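PDB 4N91: TRAP dicarboxylate transporter, DctP subunit from Anaerococcus prevoti, which binds D-glucuronate in either anomeric form and is probably the extracytoplasmic solute-binding component of a TRAP transporter. Local coordinates for residues I33-N38 / I89-A94; S153-T158 / K230-D235; I98-N103 / Q178-V183. All blocks are in the same frame, centred on the assembly; numbering follows the deposited sequence.

Interaction 1 of 3, residues I33-N38 / I89-A94; sequences IRVGHN and INICVA
Val-35 and Ile-91 lie side by side and point the same way on neighbouring parallel strands of a five-stranded mixed sheet. Two pairs of methyls meet: Val-35 CG1 is 4.0 Å from Ile-91 CG2, and Val-35 CG2 reaches Ile-91 CD1. Leu-49 and Phe-52 of helix 44-60 cover this face. Gly-36 pairs with Cys-92, whose side chain lies on the other face, and Gly-36 N donates to Ile-91 O. Before the regular ladder, Asn-90 crosses the Ile-33 side chain at about a right angle, with Asn-90 CB 3.8 Å from Ile-33 CG2. Asn-90 CG is anti to its carbonyl carbon (chi1 -56°), which puts OD1 beside Arg-34 N. The amide stands in for a backbone carbonyl: Arg-34 N donates to Asn-90 OD1 at 2.8 Å, from 34° out of the amide plane. A water links the same OD1 to Arg-34 NH1. Arg-34 O takes the N-H groups of both Asn-90 and Ile-91. A leucine in place of Asn-90 would probably leave Arg-34 N without this acceptor and the water without one mate. Past the strand, Asn-38 ND2 is hydrogen-bonded to O4 of the glucuronate. A second water accepts from Asn-38 N and donates to Val-93 O at 2.7 Å.

Interaction 2 of 3, residues S153-T158 / K230-D235; sequences SRSFYT and KYYSYD. With BDP (beta-D-glucopyranuronic acid), chain C.
Asp-235 holds CG between its backbone N and carbonyl carbon (chi1 69°), which turns the carboxylate back toward Phe-156. Phe-156 has CG beside its own N, and its ring crosses that carboxylate at a slant. The two planes are only 16° apart, and Asp-235 OD2 lies 3.3 Å from Phe-156 CE2. Asp-235 OD1 takes the backbone N-H of Phe-156, with N at 3.0 Å and nearly along the C-O axis. The other oxygen, OD2, is hydrogen-bonded to His-237 ND1. Both oxygens are thus engaged, which probably restrains rotation of the carboxylate.

The backbones form an antiparallel pair within a four-stranded mixed sheet of this periplasmic-binding-protein fold. Ser-233 N donates to Phe-156 O at 2.9 Å in an almost straight bond. Thr-158 N donates to Tyr-231 O, and the return bond from Tyr-231 N is weak. Tyr-157 and Tyr-232 form a non-hydrogen-bonded pair. Their rings meet rim to rim with planes at 11°, and Tyr-157 CD1 is 3.7 Å from Tyr-232 CD2. Neither ring covers the other. Leu-220 of helix 218-221 touches both.

The Tyr-232 ring also passes Ser-155 CB, and its OH bonds to Asn-215 O. A water donates to Tyr-232 OH and meets Ser-155 OG at 2.7 Å. Ser-155 OG is bonded to Met-236 N as well.

The Arg-154 side chain leaves the backbone away from segment 230-235, and its chain, bent at chi3, brings the guanidinium to the sugar. Its NH2 donates to O6B of the glucuronate at 3.0 Å, and its NH1 donates to the ring oxygen O5 at 3.2 Å. O5 sits in the guanidinium plane, at its edge. Glu-214 forms a salt bridge with Arg-154 NE, and Arg-175 also bonds to the sugar.

Interaction 3 of 3, residues I98-N103 / Q178-V183; sequences ILETFN and QSPTNV
Glu-100 reaches across to the start of helix 180-188 and takes two donors from Thr-181, one on each carboxylate oxygen. Thr-181 OG1 donates to Glu-100 OE1 at 2.7 Å, and Thr-181 N donates to Glu-100 OE2 at 2.9 Å in a nearly straight bond. Both come from the syn side, somewhat out of the carboxylate plane. Ser-179, at the N-cap position of the helix, brings its OG to 2.8 Å from Glu-100 OE2. Its proton may instead serve Asn-182 OD1. Beyond CG the glutamate chain is extended (chi2 179°), which carries the carboxylate out to the helix end. Next to it, Thr-101 CG2 packs tightly on Pro-180 CD at 3.5 Å. The Thr-101 hydroxyl donates to Ile-98 O. A water donates to Thr-101 OG1 and to Gln-178 O. Ile-98 CG2 rests against Gln-178 O at 3.6 Å. Farther out, Asn-110 donates to Glu-100 OE1, and Gln-77 of the sugar site packs on Ile-98. The carboxylate is buried at the N-terminal end of a helix. The helix dipole and the donors round it would probably favour its charged form.

In the fold
From the N terminus, strand 31-36 leads into helix 44-60, strand 64-69 and helix 77-86. Interaction 1 closes this loop by setting strand 91-95 beside the first strand. Helix 96-99 follows at once, and there interactions 1 and 3 touch, Ala-94 CB lying 4.0 Å from Leu-99 CD2. Interaction 3 opens at 98-103 and closes at 178-183. Interaction 2 opens inside that loop, at 153-158, and closes later, at 230-235, so the two cross. Interaction 1 lies in the five-stranded sheet and interaction 2 in the four-stranded one; each gives the glucuronate a binding residue. Interaction 3 ties the end of helix 96-99 and the turn after it to the start of helix 180-188.

Interaction 1 of 3, residues I33-N38 / I89-A94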
loop_
_atom_site.group_PDB
_atom_site.type_symbol
_atom_site.label_atom_id
_atom_site.label_comp_id
_atom_site.label_asym_id
_atom_site.label_seq_id
_atom_site.Cartn_x
_atom_site.Cartn_y
_atom_site.Cartn_z
ATOM N N ILE A 33 -3.387 -21.171 -10.532
ATOM C CA ILE A 33 -2.604 -20.138 -9.879
ATOM C C ILE A 33 -3.556 -19.222 -9.118
ATOM O O ILE A 33 -4.391 -18.564 -9.717
ATOM C CB ILE A 33 -1.826 -19.314 -10.880
ATOM C CG1 ILE A 33 -0.914 -20.226 -11.718
ATOM C CG2 ILE A 33 -1.002 -18.270 -10.188
ATOM C CD1 ILE A 33 0.077 -21.057 -10.887
ATOM N N ARG A 34 -3.441 -19.229 -7.799
ATOM C CA ARG A 34 -4.353 -18.469 -6.936
ATOM C C ARG A 34 -3.746 -17.130 -6.556
ATOM O O ARG A 34 -2.620 -17.055 -6.058
ATOM C CB ARG A 34 -4.729 -19.285 -5.707
ATOM C CG ARG A 34 -5.515 -20.535 -6.091
ATOM C CD ARG A 34 -5.957 -21.370 -4.903
ATOM N NE ARG A 34 -6.658 -22.563 -5.379
ATOM C CZ ARG A 34 -6.053 -23.664 -5.808
ATOM N NH1 ARG A 34 -4.731 -23.742 -5.805
ATOM N NH2 ARG A 34 -6.774 -24.696 -6.238
ATOM N N VAL A 35 -4.518 -16.073 -6.785
ATOM C CA VAL A 35 -4.044 -14.712 -6.642
ATOM C C VAL A 35 -5.064 -13.984 -5.781
ATOM O O VAL A 35 -6.274 -14.009 -6.067
ATOM C CB VAL A 35 -3.964 -13.996 -7.995
ATOM C CG1 VAL A 35 -3.433 -12.577 -7.800
ATOM C CG2 VAL A 35 -3.101 -14.791 -8.989
ATOM N N GLY A 36 -4.603 -13.390 -4.696
ATOM C CA GLY A 36 -5.506 -12.674 -3.828
ATOM C C GLY A 36 -5.219 -11.211 -3.617
ATOM O O GLY A 36 -4.070 -10.761 -3.632
ATOM N N HIS A 37 -6.288 -10.461 -3.358
ATOM C CA HIS A 37 -6.170 -9.089 -2.917
ATOM C C HIS A 37 -7.406 -8.676 -2.117
ATOM O O HIS A 37 -8.369 -9.440 -2.044
ATOM C CB HIS A 37 -5.920 -8.154 -4.099
ATOM C CG HIS A 37 -7.095 -8.001 -5.010
ATOM N ND1 HIS A 37 -8.065 -7.052 -4.797
ATOM C CD2 HIS A 37 -7.476 -8.686 -6.113
ATOM C CE1 HIS A 37 -8.985 -7.137 -5.735
ATOM N NE2 HIS A 37 -8.632 -8.100 -6.563
ATOM N N ASN A 38 -7.358 -7.512 -1.472
ATOM C CA ASN A 38 -8.388 -7.120 -0.523
ATOM C C ASN A 38 -9.334 -6.028 -1.002
ATOM O O ASN A 38 -10.105 -5.489 -0.218
ATOM C CB ASN A 38 -7.761 -6.715 0.809
ATOM C CG ASN A 38 -7.010 -5.401 0.748
ATOM O OD1 ASN A 38 -6.880 -4.780 -0.301
ATOM N ND2 ASN A 38 -6.519 -4.965 1.906
ATOM N N ILE A 89 -1.500 -20.078 -1.467
ATOM C CA ILE A 89 -1.783 -19.313 -2.669
ATOM C C ILE A 89 -0.457 -18.876 -3.296
ATOM O O ILE A 89 0.597 -18.878 -2.629
ATOM C CB ILE A 89 -2.699 -18.118 -2.384
ATOM C CG1 ILE A 89 -1.995 -17.109 -1.482
ATOM C CG2 ILE A 89 -4.000 -18.600 -1.730
ATOM C CD1 ILE A 89 -2.897 -15.939 -1.058
ATOM N N ASN A 90 -0.508 -18.502 -4.566
ATOM C CA ASN A 90 0.720 -18.245 -5.313
ATOM C C ASN A 90 1.178 -16.779 -5.246
ATOM O O ASN A 90 2.367 -16.488 -5.163
ATOM C CB ASN A 90 0.528 -18.644 -6.781
ATOM C CG ASN A 90 0.086 -20.093 -6.938
ATOM O OD1 ASN A 90 -1.103 -20.427 -6.787
ATOM N ND2 ASN A 90 1.051 -20.973 -7.215
ATOM N N ILE A 91 0.211 -15.866 -5.291
ATOM C CA ILE A 91 0.482 -14.434 -5.435
ATOM C C ILE A 91 -0.542 -13.684 -4.604
ATOM O O ILE A 91 -1.712 -14.067 -4.564
ATOM C CB ILE A 91 0.321 -13.973 -6.879
ATOM C CG1 ILE A 91 1.327 -14.657 -7.813
ATOM C CG2 ILE A 91 0.431 -12.437 -6.983
ATOM C CD1 ILE A 91 0.927 -14.588 -9.284
ATOM N N CYS A 92 -0.103 -12.641 -3.916
ATOM C CA CYS A 92 -1.080 -11.718 -3.348
ATOM C C CYS A 92 -0.565 -10.308 -3.353
ATOM O O CYS A 92 0.592 -10.047 -3.655
ATOM C CB CYS A 92 -1.491 -12.138 -1.958
ATOM S SG CYS A 92 -0.373 -11.708 -0.604
ATOM N N VAL A 93 -1.455 -9.386 -3.020
ATOM C CA VAL A 93 -1.079 -7.992 -2.903
ATOM C C VAL A 93 -1.084 -7.627 -1.442
ATOM O O VAL A 93 -2.075 -7.854 -0.755
ATOM C CB VAL A 93 -2.064 -7.075 -3.680
ATOM C CG1 VAL A 93 -1.708 -5.613 -3.488
ATOM C CG2 VAL A 93 -2.038 -7.388 -5.157
ATOM N N ALA A 94 0.016 -7.038 -0.986
ATOM C CA ALA A 94 0.135 -6.585 0.390
ATOM C C ALA A 94 0.693 -5.173 0.438
ATOM O O ALA A 94 1.618 -4.841 -0.298
ATOM C CB ALA A 94 1.057 -7.512 1.167
HETATM O O HOH W 1 -2.317 -22.257 -5.216
HETATM O O HOH W 2 -4.517 -6.803 -0.929
#

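Interaction 2 of 3, residues S153-T158 / K230-D235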
loop_
_atom_site.group_PDB
_atom_site.type_symbol
_atom_site.label_atom_id
_atom_site.label_comp_id
_atom_site.label_asym_id
_atom_site.label_seq_id
_atom_site.Cartn_x
_atom_site.Cartn_y
_atom_site.Cartn_z
ATOM N N SER A 153 -1.344 8.707 -1.900
ATOM C CA SER A 153 -0.790 9.137 -0.629
ATOM C C SER A 153 -1.839 8.962 0.470
ATOM O O SER A 153 -3.036 8.943 0.188
ATOM C CB SER A 153 -0.346 10.609 -0.675
ATOM O OG SER A 153 -1.460 11.464 -0.835
ATOM N N ARG A 154 -1.368 8.806 1.704
ATOM C CA ARG A 154 -2.241 8.596 2.841
ATOM C C ARG A 154 -2.369 9.870 3.654
ATOM O O ARG A 154 -1.374 10.521 3.980
ATOM C CB ARG A 154 -1.714 7.462 3.718
ATOM C CG ARG A 154 -1.617 6.154 2.941
ATOM C CD ARG A 154 -1.073 5.049 3.729
ATOM N NE ARG A 154 -1.961 4.532 4.776
ATOM C CZ ARG A 154 -2.764 3.487 4.636
ATOM N NH1 ARG A 154 -2.860 2.851 3.469
ATOM N NH2 ARG A 154 -3.479 3.076 5.676
ATOM N N SER A 155 -3.606 10.231 3.955
ATOM C CA SER A 155 -3.933 11.394 4.749
ATOM C C SER A 155 -5.013 11.043 5.767
ATOM O O SER A 155 -5.791 10.123 5.529
ATOM C CB SER A 155 -4.507 12.474 3.848
ATOM O OG SER A 155 -3.499 13.064 3.047
ATOM N N PHE A 156 -5.123 11.846 6.832
ATOM C CA PHE A 156 -6.112 11.610 7.889
ATOM C C PHE A 156 -7.531 11.966 7.479
ATOM O O PHE A 156 -7.781 12.996 6.840
ATOM C CB PHE A 156 -5.718 12.398 9.142
ATOM C CG PHE A 156 -4.467 11.884 9.785
ATOM C CD1 PHE A 156 -4.454 10.649 10.376
ATOM C CD2 PHE A 156 -3.289 12.634 9.779
ATOM C CE1 PHE A 156 -3.288 10.144 10.937
ATOM C CE2 PHE A 156 -2.146 12.140 10.341
ATOM C CZ PHE A 156 -2.136 10.897 10.913
ATOM N N TYR A 157 -8.475 11.141 7.901
ATOM C CA TYR A 157 -9.885 11.515 7.828
ATOM C C TYR A 157 -10.558 11.107 9.128
ATOM O O TYR A 157 -10.209 10.112 9.764
ATOM C CB TYR A 157 -10.598 10.910 6.618
ATOM C CG TYR A 157 -10.406 9.418 6.360
ATOM C CD1 TYR A 157 -9.341 8.959 5.600
ATOM C CD2 TYR A 157 -11.307 8.476 6.854
ATOM C CE1 TYR A 157 -9.181 7.610 5.321
ATOM C CE2 TYR A 157 -11.150 7.134 6.601
ATOM C CZ TYR A 157 -10.088 6.702 5.821
ATOM O OH TYR A 157 -9.925 5.364 5.529
ATOM N N THR A 158 -11.520 11.924 9.539
ATOM C CA THR A 158 -12.143 11.778 10.819
ATOM C C THR A 158 -13.645 12.053 10.727
ATOM O O THR A 158 -14.129 12.657 9.776
ATOM C CB THR A 158 -11.536 12.791 11.794
ATOM O OG1 THR A 158 -11.601 14.084 11.184
ATOM C CG2 THR A 158 -10.070 12.471 12.110
ATOM N N LYS A 230 -16.454 12.662 7.219
ATOM C CA LYS A 230 -16.615 13.699 6.221
ATOM C C LYS A 230 -15.527 14.763 6.241
ATOM O O LYS A 230 -15.653 15.765 5.546
ATOM C CB LYS A 230 -17.967 14.405 6.366
ATOM C CG LYS A 230 -19.186 13.512 6.504
ATOM C CD LYS A 230 -19.578 12.900 5.188
ATOM C CE LYS A 230 -20.976 12.265 5.320
ATOM N NZ LYS A 230 -21.198 11.302 4.247
ATOM N N TYR A 231 -14.505 14.587 7.079
ATOM C CA TYR A 231 -13.374 15.516 7.088
ATOM C C TYR A 231 -12.125 14.776 6.607
ATOM O O TYR A 231 -11.609 13.907 7.308
ATOM C CB TYR A 231 -13.109 16.077 8.478
ATOM C CG TYR A 231 -14.271 16.834 9.082
ATOM C CD1 TYR A 231 -14.617 18.105 8.629
ATOM C CD2 TYR A 231 -15.010 16.292 10.108
ATOM C CE1 TYR A 231 -15.674 18.787 9.190
ATOM C CE2 TYR A 231 -16.083 16.973 10.665
ATOM C CZ TYR A 231 -16.414 18.205 10.195
ATOM O OH TYR A 231 -17.463 18.891 10.798
ATOM N N TYR A 232 -11.649 15.134 5.424
ATOM C CA TYR A 232 -10.460 14.513 4.859
ATOM C C TYR A 232 -9.416 15.591 4.699
ATOM O O TYR A 232 -9.604 16.532 3.931
ATOM C CB TYR A 232 -10.768 13.834 3.530
ATOM C CG TYR A 232 -9.614 13.029 2.933
ATOM C CD1 TYR A 232 -8.590 13.644 2.250
ATOM C CD2 TYR A 232 -9.579 11.651 3.032
ATOM C CE1 TYR A 232 -7.551 12.921 1.685
ATOM C CE2 TYR A 232 -8.520 10.914 2.486
ATOM C CZ TYR A 232 -7.514 11.574 1.800
ATOM O OH TYR A 232 -6.482 10.877 1.254
ATOM N N SER A 233 -8.317 15.445 5.432
ATOM C CA SER A 233 -7.311 16.485 5.562
ATOM C C SER A 233 -5.962 16.063 4.947
ATOM O O SER A 233 -5.307 15.168 5.452
ATOM C CB SER A 233 -7.131 16.829 7.039
ATOM O OG SER A 233 -6.138 17.828 7.219
ATOM N N TYR A 234 -5.558 16.738 3.875
ATOM C CA TYR A 234 -4.425 16.338 3.067
ATOM C C TYR A 234 -3.067 16.622 3.702
ATOM O O TYR A 234 -2.287 17.450 3.201
ATOM C CB TYR A 234 -4.511 17.020 1.708
ATOM C CG TYR A 234 -5.429 16.374 0.676
ATOM C CD1 TYR A 234 -5.034 15.227 0.001
ATOM C CD2 TYR A 234 -6.651 16.924 0.336
ATOM C CE1 TYR A 234 -5.820 14.648 -0.950
ATOM C CE2 TYR A 234 -7.463 16.328 -0.622
ATOM C CZ TYR A 234 -7.021 15.197 -1.274
ATOM O OH TYR A 234 -7.785 14.627 -2.249
ATOM N N ASP A 235 -2.785 15.942 4.800
ATOM C CA ASP A 235 -1.468 16.045 5.401
ATOM C C ASP A 235 -0.452 15.204 4.615
ATOM O O ASP A 235 0.749 15.446 4.699
ATOM C CB ASP A 235 -1.499 15.647 6.863
ATOM C CG ASP A 235 -1.753 14.177 7.062
ATOM O OD1 ASP A 235 -2.826 13.728 6.628
ATOM O OD2 ASP A 235 -0.890 13.478 7.652
HETATM C C1 BDP C . -4.972 0.814 0.742
HETATM C C2 BDP C . -3.987 -0.130 0.224
HETATM C C3 BDP C . -4.273 -1.513 0.733
HETATM C C4 BDP C . -4.253 -1.554 2.163
HETATM C C5 BDP C . -5.204 -0.554 2.695
HETATM C C6 BDP C . -5.119 -0.436 4.238
HETATM O O2 BDP C . -4.353 -0.194 -1.211
HETATM O O3 BDP C . -3.303 -2.460 0.178
HETATM O O4 BDP C . -4.491 -2.760 2.683
HETATM O O5 BDP C . -4.903 0.785 2.168
HETATM O O6A BDP C . -5.290 -1.504 4.865
HETATM O O1 BDP C . -4.471 2.142 0.443
HETATM O O6B BDP C . -5.119 0.703 4.759
HETATM O O HOH W 3 -3.894 11.929 0.586
HETATM O O HOH W 4 -9.787 15.571 9.237
#

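Interaction 3 of 3, residues I98-N103 / Q178-V183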
loop_
_atom_site.group_PDB
_atom_site.type_symbol
_atom_site.label_atom_id
_atom_site.label_comp_id
_atom_site.label_asym_id
_atom_site.label_seq_id
_atom_site.Cartn_x
_atom_site.Cartn_y
_atom_site.Cartn_z
ATOM N N ILE A 98 2.732 -3.520 5.984
ATOM C CA ILE A 98 2.748 -4.732 6.789
ATOM C C ILE A 98 3.945 -5.632 6.520
ATOM O O ILE A 98 4.281 -6.482 7.325
ATOM C CB ILE A 98 1.440 -5.554 6.696
ATOM C CG1 ILE A 98 1.291 -6.190 5.327
ATOM C CG2 ILE A 98 0.187 -4.681 7.091
ATOM C CD1 ILE A 98 0.224 -7.257 5.270
ATOM N N LEU A 99 4.636 -5.417 5.408
ATOM C CA LEU A 99 5.754 -6.284 5.060
ATOM C C LEU A 99 6.954 -6.051 5.968
ATOM O O LEU A 99 7.779 -6.939 6.131
ATOM C CB LEU A 99 6.141 -6.121 3.610
ATOM C CG LEU A 99 5.048 -6.593 2.636
ATOM C CD1 LEU A 99 5.510 -6.357 1.215
ATOM C CD2 LEU A 99 4.690 -8.052 2.836
ATOM N N GLU A 100 7.028 -4.882 6.597
ATOM C CA GLU A 100 8.110 -4.602 7.539
ATOM C C GLU A 100 8.145 -5.542 8.735
ATOM O O GLU A 100 9.160 -5.646 9.381
ATOM C CB GLU A 100 8.054 -3.144 8.009
ATOM C CG GLU A 100 6.842 -2.807 8.845
ATOM C CD GLU A 100 6.808 -1.355 9.323
ATOM O OE1 GLU A 100 7.529 -0.488 8.760
ATOM O OE2 GLU A 100 6.033 -1.091 10.267
ATOM N N THR A 101 7.043 -6.226 9.027
ATOM C CA THR A 101 7.013 -7.189 10.119
ATOM C C THR A 101 7.547 -8.554 9.675
ATOM O O THR A 101 7.803 -9.408 10.503
ATOM C CB THR A 101 5.595 -7.338 10.744
ATOM O OG1 THR A 101 4.671 -7.869 9.785
ATOM C CG2 THR A 101 5.089 -5.996 11.240
ATOM N N PHE A 102 7.733 -8.729 8.371
ATOM C CA PHE A 102 8.305 -9.951 7.818
ATOM C C PHE A 102 9.800 -9.804 7.569
ATOM O O PHE A 102 10.544 -10.777 7.679
ATOM C CB PHE A 102 7.564 -10.370 6.529
ATOM C CG PHE A 102 6.158 -10.809 6.789
ATOM C CD1 PHE A 102 5.145 -9.876 6.927
ATOM C CD2 PHE A 102 5.853 -12.149 6.965
ATOM C CE1 PHE A 102 3.839 -10.282 7.213
ATOM C CE2 PHE A 102 4.555 -12.550 7.247
ATOM C CZ PHE A 102 3.557 -11.619 7.362
ATOM N N ASN A 103 10.233 -8.600 7.223
ATOM C CA ASN A 103 11.657 -8.262 7.139
ATOM C C ASN A 103 11.781 -6.764 7.303
ATOM O O ASN A 103 11.065 -5.997 6.657
ATOM C CB ASN A 103 12.270 -8.690 5.816
ATOM C CG ASN A 103 13.787 -8.593 5.796
ATOM O OD1 ASN A 103 14.367 -7.508 5.760
ATOM N ND2 ASN A 103 14.439 -9.746 5.789
ATOM N N GLN A 178 -1.406 -2.910 10.300
ATOM C CA GLN A 178 -0.597 -3.647 11.262
ATOM C C GLN A 178 0.885 -3.403 10.973
ATOM O O GLN A 178 1.576 -4.227 10.365
ATOM C CB GLN A 178 -0.927 -5.141 11.268
ATOM C CG GLN A 178 -0.366 -5.855 12.502
ATOM C CD GLN A 178 -0.619 -7.355 12.521
ATOM O OE1 GLN A 178 0.304 -8.145 12.384
ATOM N NE2 GLN A 178 -1.867 -7.745 12.693
ATOM N N SER A 179 1.351 -2.256 11.443
ATOM C CA SER A 179 2.630 -1.694 11.085
ATOM C C SER A 179 3.236 -0.948 12.272
ATOM O O SER A 179 2.722 0.102 12.679
ATOM C CB SER A 179 2.395 -0.684 9.958
ATOM O OG SER A 179 3.547 0.119 9.736
ATOM N N PRO A 180 4.312 -1.483 12.856
ATOM C CA PRO A 180 4.935 -0.752 13.979
ATOM C C PRO A 180 5.368 0.667 13.619
ATOM O O PRO A 180 5.293 1.552 14.474
ATOM C CB PRO A 180 6.108 -1.632 14.384
ATOM C CG PRO A 180 5.725 -3.033 13.884
ATOM C CD PRO A 180 4.919 -2.809 12.636
ATOM N N THR A 181 5.744 0.902 12.371
ATOM C CA THR A 181 6.110 2.251 11.945
ATOM C C THR A 181 4.939 3.214 12.106
ATOM O O THR A 181 5.071 4.297 12.697
ATOM C CB THR A 181 6.603 2.244 10.482
ATOM O OG1 THR A 181 7.872 1.609 10.442
ATOM C CG2 THR A 181 6.697 3.661 9.942
ATOM N N ASN A 182 3.760 2.794 11.650
ATOM C CA ASN A 182 2.585 3.633 11.765
ATOM C C ASN A 182 2.115 3.813 13.194
ATOM O O ASN A 182 1.595 4.868 13.548
ATOM C CB ASN A 182 1.462 3.134 10.856
ATOM C CG ASN A 182 1.733 3.481 9.402
ATOM O OD1 ASN A 182 2.421 2.755 8.701
ATOM N ND2 ASN A 182 1.225 4.631 8.965
ATOM N N VAL A 183 2.263 2.791 14.022
ATOM C CA VAL A 183 1.949 2.974 15.434
ATOM C C VAL A 183 2.831 4.074 16.049
ATOM O O VAL A 183 2.347 4.966 16.746
ATOM C CB VAL A 183 2.105 1.676 16.195
ATOM C CG1 VAL A 183 1.999 1.916 17.704
ATOM C CG2 VAL A 183 1.051 0.683 15.720
HETATM O O HOH W 5 2.170 -7.017 10.227
#